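Local coordinates for uncharacterized protein (Bacillus thuringiensis serovar kurstaki, PDB 4XE7), which is a bacterial actin-like protein of the ParM type that probably binds nucleotide and polymerises into filaments that segregate plasmid DNA, at residues D365-Y378 and G389-F402. Numbering follows the deposited sequence.
Sequences DKNIVVGGGVLFGY and GFILPKNIQESAYF
Ile396 drives its side chain into the angle between strand 366-370 and helix 372-376. With CG1 anti to the backbone N (chi1 -176°), its CD1 reaches Val370 CA and, at 3.6 Å, Val374 CB, while CG2 meets Leu375 CD2 at 3.7 Å, the Ile396 and Leu375 side chains running antiparallel past one another. Val374 also runs counter to Leu392, and their contact is tight: Leu392 CD2 lies 3.4 Å from Val374 CG1. Both methyls of Leu392 meet the CD2-CE2 side of the Tyr378 ring, Leu392 CD2 lying at the ring edge near its plane.

Alongside, the two strands pair in parallel. Ile391 N donates to Asn367 O (2.8 Å), and Val369 N approaches Ile391 O nearly in line with the carbonyl, with a C=O...N angle of 177°. Ile368 and Ile391 point the same way on one face; Asn367 and Phe390 occupy the other. The pairing ends at Pro393, whose CD sits 3.1 Å from Val369 O, a buried carbonyl without a hydrogen-bonding partner. Beyond it, Ser399 OG donates to Ile396 O (2.6 Å) in the carbonyl plane and accepts a weak bond from Gly371 N. Val370 CG1 lies at the edge of the Phe402 ring, 3.6 Å from CE2.

Strand 232-237 flanks strand 366-370 across from 390-391, giving a parallel three-strand core. A strand running through Gly371-Gly372-Gly373 into a helix is consistent with the adenosine motif of the actin fold, a glycine-rich turn that in relatives contacts the nucleotide, here in the apo form.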
# COMPACT_ATOMS: atom_id res chain seq x y z
N ASP A 365 2.91 -3.21 25.32
CA ASP A 365 3.92 -2.27 25.77
C ASP A 365 3.84 -1.01 24.94
O ASP A 365 3.96 0.12 25.45
CB ASP A 365 5.32 -2.88 25.68
CG ASP A 365 5.51 -4.02 26.65
OD1 ASP A 365 5.15 -3.85 27.84
OD2 ASP A 365 6.00 -5.09 26.22
N LYS A 366 3.63 -1.21 23.65
CA LYS A 366 3.43 -0.12 22.72
C LYS A 366 2.05 -0.26 22.06
O LYS A 366 1.67 -1.34 21.62
CB LYS A 366 4.53 -0.11 21.65
CG LYS A 366 5.93 0.14 22.21
CD LYS A 366 6.11 1.61 22.57
CE LYS A 366 7.58 1.98 22.76
NZ LYS A 366 8.21 1.20 23.83
N ASN A 367 1.31 0.83 22.00
CA ASN A 367 0.04 0.79 21.27
C ASN A 367 0.15 1.65 20.00
O ASN A 367 0.24 2.87 20.08
CB ASN A 367 -1.10 1.24 22.18
CG ASN A 367 -2.47 0.80 21.68
OD1 ASN A 367 -2.57 -0.05 20.78
ND2 ASN A 367 -3.53 1.38 22.23
N ILE A 368 0.15 0.99 18.84
CA ILE A 368 0.45 1.66 17.58
C ILE A 368 -0.77 1.77 16.66
O ILE A 368 -1.55 0.83 16.56
CB ILE A 368 1.57 0.89 16.82
CG1 ILE A 368 2.75 0.64 17.76
CG2 ILE A 368 2.00 1.67 15.58
CD1 ILE A 368 3.88 -0.19 17.16
N VAL A 369 -0.94 2.93 16.00
CA VAL A 369 -1.99 3.08 15.00
C VAL A 369 -1.37 3.26 13.62
O VAL A 369 -0.34 3.91 13.47
CB VAL A 369 -2.94 4.26 15.30
CG1 VAL A 369 -3.73 3.98 16.56
CG2 VAL A 369 -2.17 5.60 15.41
N VAL A 370 -1.99 2.63 12.62
CA VAL A 370 -1.57 2.78 11.23
C VAL A 370 -2.83 2.78 10.41
O VAL A 370 -3.90 2.48 10.94
CB VAL A 370 -0.64 1.63 10.74
CG1 VAL A 370 0.61 1.58 11.58
CG2 VAL A 370 -1.36 0.30 10.79
N GLY A 371 -2.72 3.12 9.13
CA GLY A 371 -3.85 3.03 8.22
C GLY A 371 -4.37 4.41 7.88
O GLY A 371 -4.04 5.37 8.56
N GLY A 372 -5.21 4.50 6.84
CA GLY A 372 -5.79 5.76 6.40
C GLY A 372 -6.66 6.44 7.45
O GLY A 372 -6.85 7.66 7.41
N GLY A 373 -7.21 5.66 8.37
CA GLY A 373 -8.01 6.19 9.47
C GLY A 373 -7.22 7.12 10.38
O GLY A 373 -7.77 8.05 10.97
N VAL A 374 -5.92 6.88 10.52
CA VAL A 374 -5.09 7.76 11.33
C VAL A 374 -5.00 9.14 10.70
O VAL A 374 -4.98 10.16 11.39
CB VAL A 374 -3.68 7.18 11.53
CG1 VAL A 374 -2.85 8.07 12.40
CG2 VAL A 374 -3.77 5.79 12.16
N LEU A 375 -4.98 9.15 9.37
CA LEU A 375 -4.91 10.39 8.61
C LEU A 375 -6.22 11.16 8.71
O LEU A 375 -6.22 12.37 8.91
CB LEU A 375 -4.60 10.09 7.15
CG LEU A 375 -3.34 9.27 6.87
CD1 LEU A 375 -3.30 8.85 5.40
CD2 LEU A 375 -2.09 10.04 7.25
N PHE A 376 -7.34 10.47 8.57
CA PHE A 376 -8.65 11.10 8.72
C PHE A 376 -8.86 11.63 10.14
O PHE A 376 -9.33 12.77 10.34
CB PHE A 376 -9.76 10.10 8.36
CG PHE A 376 -11.16 10.64 8.55
CD1 PHE A 376 -11.65 11.65 7.72
CD2 PHE A 376 -11.98 10.14 9.54
CE1 PHE A 376 -12.93 12.15 7.90
CE2 PHE A 376 -13.27 10.63 9.71
CZ PHE A 376 -13.74 11.64 8.89
N GLY A 377 -8.48 10.80 11.13
CA GLY A 377 -8.71 11.10 12.54
C GLY A 377 -7.56 11.78 13.24
O GLY A 377 -7.58 11.95 14.46
N TYR A 378 -6.56 12.20 12.47
CA TYR A 378 -5.33 12.76 13.02
C TYR A 378 -5.56 13.91 14.03
O TYR A 378 -4.90 13.95 15.06
CB TYR A 378 -4.40 13.25 11.89
CG TYR A 378 -3.04 13.73 12.40
CD1 TYR A 378 -2.81 15.08 12.66
CD2 TYR A 378 -2.02 12.83 12.66
CE1 TYR A 378 -1.56 15.51 13.16
CE2 TYR A 378 -0.79 13.25 13.16
CZ TYR A 378 -0.56 14.59 13.40
OH TYR A 378 0.66 15.01 13.89
N GLY A 389 3.69 5.06 25.56
CA GLY A 389 3.53 3.78 24.90
C GLY A 389 2.64 3.86 23.67
O GLY A 389 2.63 2.93 22.86
N PHE A 390 1.91 4.97 23.51
CA PHE A 390 1.08 5.18 22.32
C PHE A 390 1.89 5.78 21.18
O PHE A 390 2.53 6.82 21.32
CB PHE A 390 -0.12 6.08 22.61
CG PHE A 390 -1.06 6.22 21.44
CD1 PHE A 390 -0.89 7.23 20.50
CD2 PHE A 390 -2.12 5.33 21.28
CE1 PHE A 390 -1.75 7.36 19.41
CE2 PHE A 390 -2.99 5.45 20.20
CZ PHE A 390 -2.80 6.46 19.26
N ILE A 391 1.83 5.12 20.03
CA ILE A 391 2.64 5.54 18.89
C ILE A 391 1.79 5.90 17.69
O ILE A 391 1.03 5.08 17.17
CB ILE A 391 3.63 4.43 18.47
CG1 ILE A 391 4.49 3.99 19.65
CG2 ILE A 391 4.47 4.89 17.31
CD1 ILE A 391 5.24 5.13 20.31
N LEU A 392 1.90 7.15 17.26
CA LEU A 392 1.32 7.59 16.00
C LEU A 392 2.52 7.88 15.12
O LEU A 392 3.17 8.90 15.32
CB LEU A 392 0.42 8.82 16.19
CG LEU A 392 -0.68 9.13 15.17
CD1 LEU A 392 -1.55 10.27 15.68
CD2 LEU A 392 -0.08 9.46 13.82
N PRO A 393 2.85 6.97 14.20
CA PRO A 393 4.12 7.03 13.44
C PRO A 393 4.25 8.33 12.65
O PRO A 393 3.27 8.77 12.03
CB PRO A 393 4.04 5.82 12.48
CG PRO A 393 2.98 4.91 13.07
CD PRO A 393 2.00 5.85 13.78
N LYS A 394 5.44 8.94 12.69
CA LYS A 394 5.68 10.20 11.98
C LYS A 394 5.40 10.06 10.49
O LYS A 394 4.86 10.97 9.87
CB LYS A 394 7.12 10.67 12.21
CG LYS A 394 7.32 11.42 13.51
CD LYS A 394 7.63 12.88 13.26
CE LYS A 394 7.92 13.62 14.55
NZ LYS A 394 7.14 14.89 14.66
N ASN A 395 5.77 8.90 9.94
CA ASN A 395 5.60 8.57 8.52
C ASN A 395 4.30 7.81 8.21
O ASN A 395 4.24 7.00 7.27
CB ASN A 395 6.79 7.75 8.07
CG ASN A 395 7.13 6.67 9.06
OD1 ASN A 395 6.34 6.38 9.95
ND2 ASN A 395 8.32 6.07 8.93
N ILE A 396 3.27 8.07 9.01
CA ILE A 396 1.94 7.47 8.86
C ILE A 396 1.42 7.56 7.42
O ILE A 396 0.66 6.71 6.96
CB ILE A 396 0.93 8.16 9.82
CG1 ILE A 396 -0.43 7.50 9.77
CG2 ILE A 396 0.82 9.66 9.49
CD1 ILE A 396 -0.47 6.13 10.38
N GLN A 397 1.85 8.59 6.68
CA GLN A 397 1.44 8.74 5.29
C GLN A 397 1.88 7.53 4.44
O GLN A 397 1.28 7.24 3.40
CB GLN A 397 2.01 10.04 4.71
CG GLN A 397 1.64 11.29 5.52
CD GLN A 397 2.05 12.59 4.83
OE1 GLN A 397 1.59 12.90 3.73
NE2 GLN A 397 2.92 13.36 5.49
N GLU A 398 2.90 6.82 4.89
CA GLU A 398 3.41 5.67 4.13
C GLU A 398 2.84 4.34 4.62
O GLU A 398 3.40 3.28 4.31
CB GLU A 398 4.95 5.65 4.19
CG GLU A 398 5.60 6.75 3.35
CD GLU A 398 4.94 6.93 1.98
OE1 GLU A 398 4.80 5.93 1.22
OE2 GLU A 398 4.54 8.07 1.66
N SER A 399 1.73 4.41 5.36
CA SER A 399 1.10 3.23 5.98
C SER A 399 0.82 2.06 5.03
O SER A 399 1.02 0.89 5.39
CB SER A 399 -0.24 3.61 6.65
OG SER A 399 -0.03 4.32 7.84
N ALA A 400 0.32 2.38 3.85
CA ALA A 400 -0.02 1.35 2.87
C ALA A 400 1.17 0.45 2.53
O ALA A 400 0.99 -0.71 2.17
CB ALA A 400 -0.55 1.99 1.60
N TYR A 401 2.39 0.97 2.70
CA TYR A 401 3.60 0.26 2.31
C TYR A 401 4.51 -0.13 3.48
O TYR A 401 5.68 -0.41 3.30
CB TYR A 401 4.37 1.12 1.29
CG TYR A 401 3.58 1.33 0.02
CD1 TYR A 401 3.46 0.31 -0.92
CD2 TYR A 401 2.91 2.53 -0.22
CE1 TYR A 401 2.73 0.48 -2.08
CE2 TYR A 401 2.17 2.71 -1.37
CZ TYR A 401 2.09 1.68 -2.30
OH TYR A 401 1.35 1.86 -3.46
N PHE A 402 3.96 -0.14 4.69
CA PHE A 402 4.78 -0.45 5.87
C PHE A 402 5.33 -1.88 5.79
O PHE A 402 6.43 -2.17 6.28
CB PHE A 402 3.97 -0.27 7.17
CG PHE A 402 3.96 1.15 7.72
CD1 PHE A 402 4.66 2.17 7.11
CD2 PHE A 402 3.24 1.44 8.88
CE1 PHE A 402 4.66 3.45 7.64
CE2 PHE A 402 3.23 2.71 9.41
CZ PHE A 402 3.94 3.72 8.79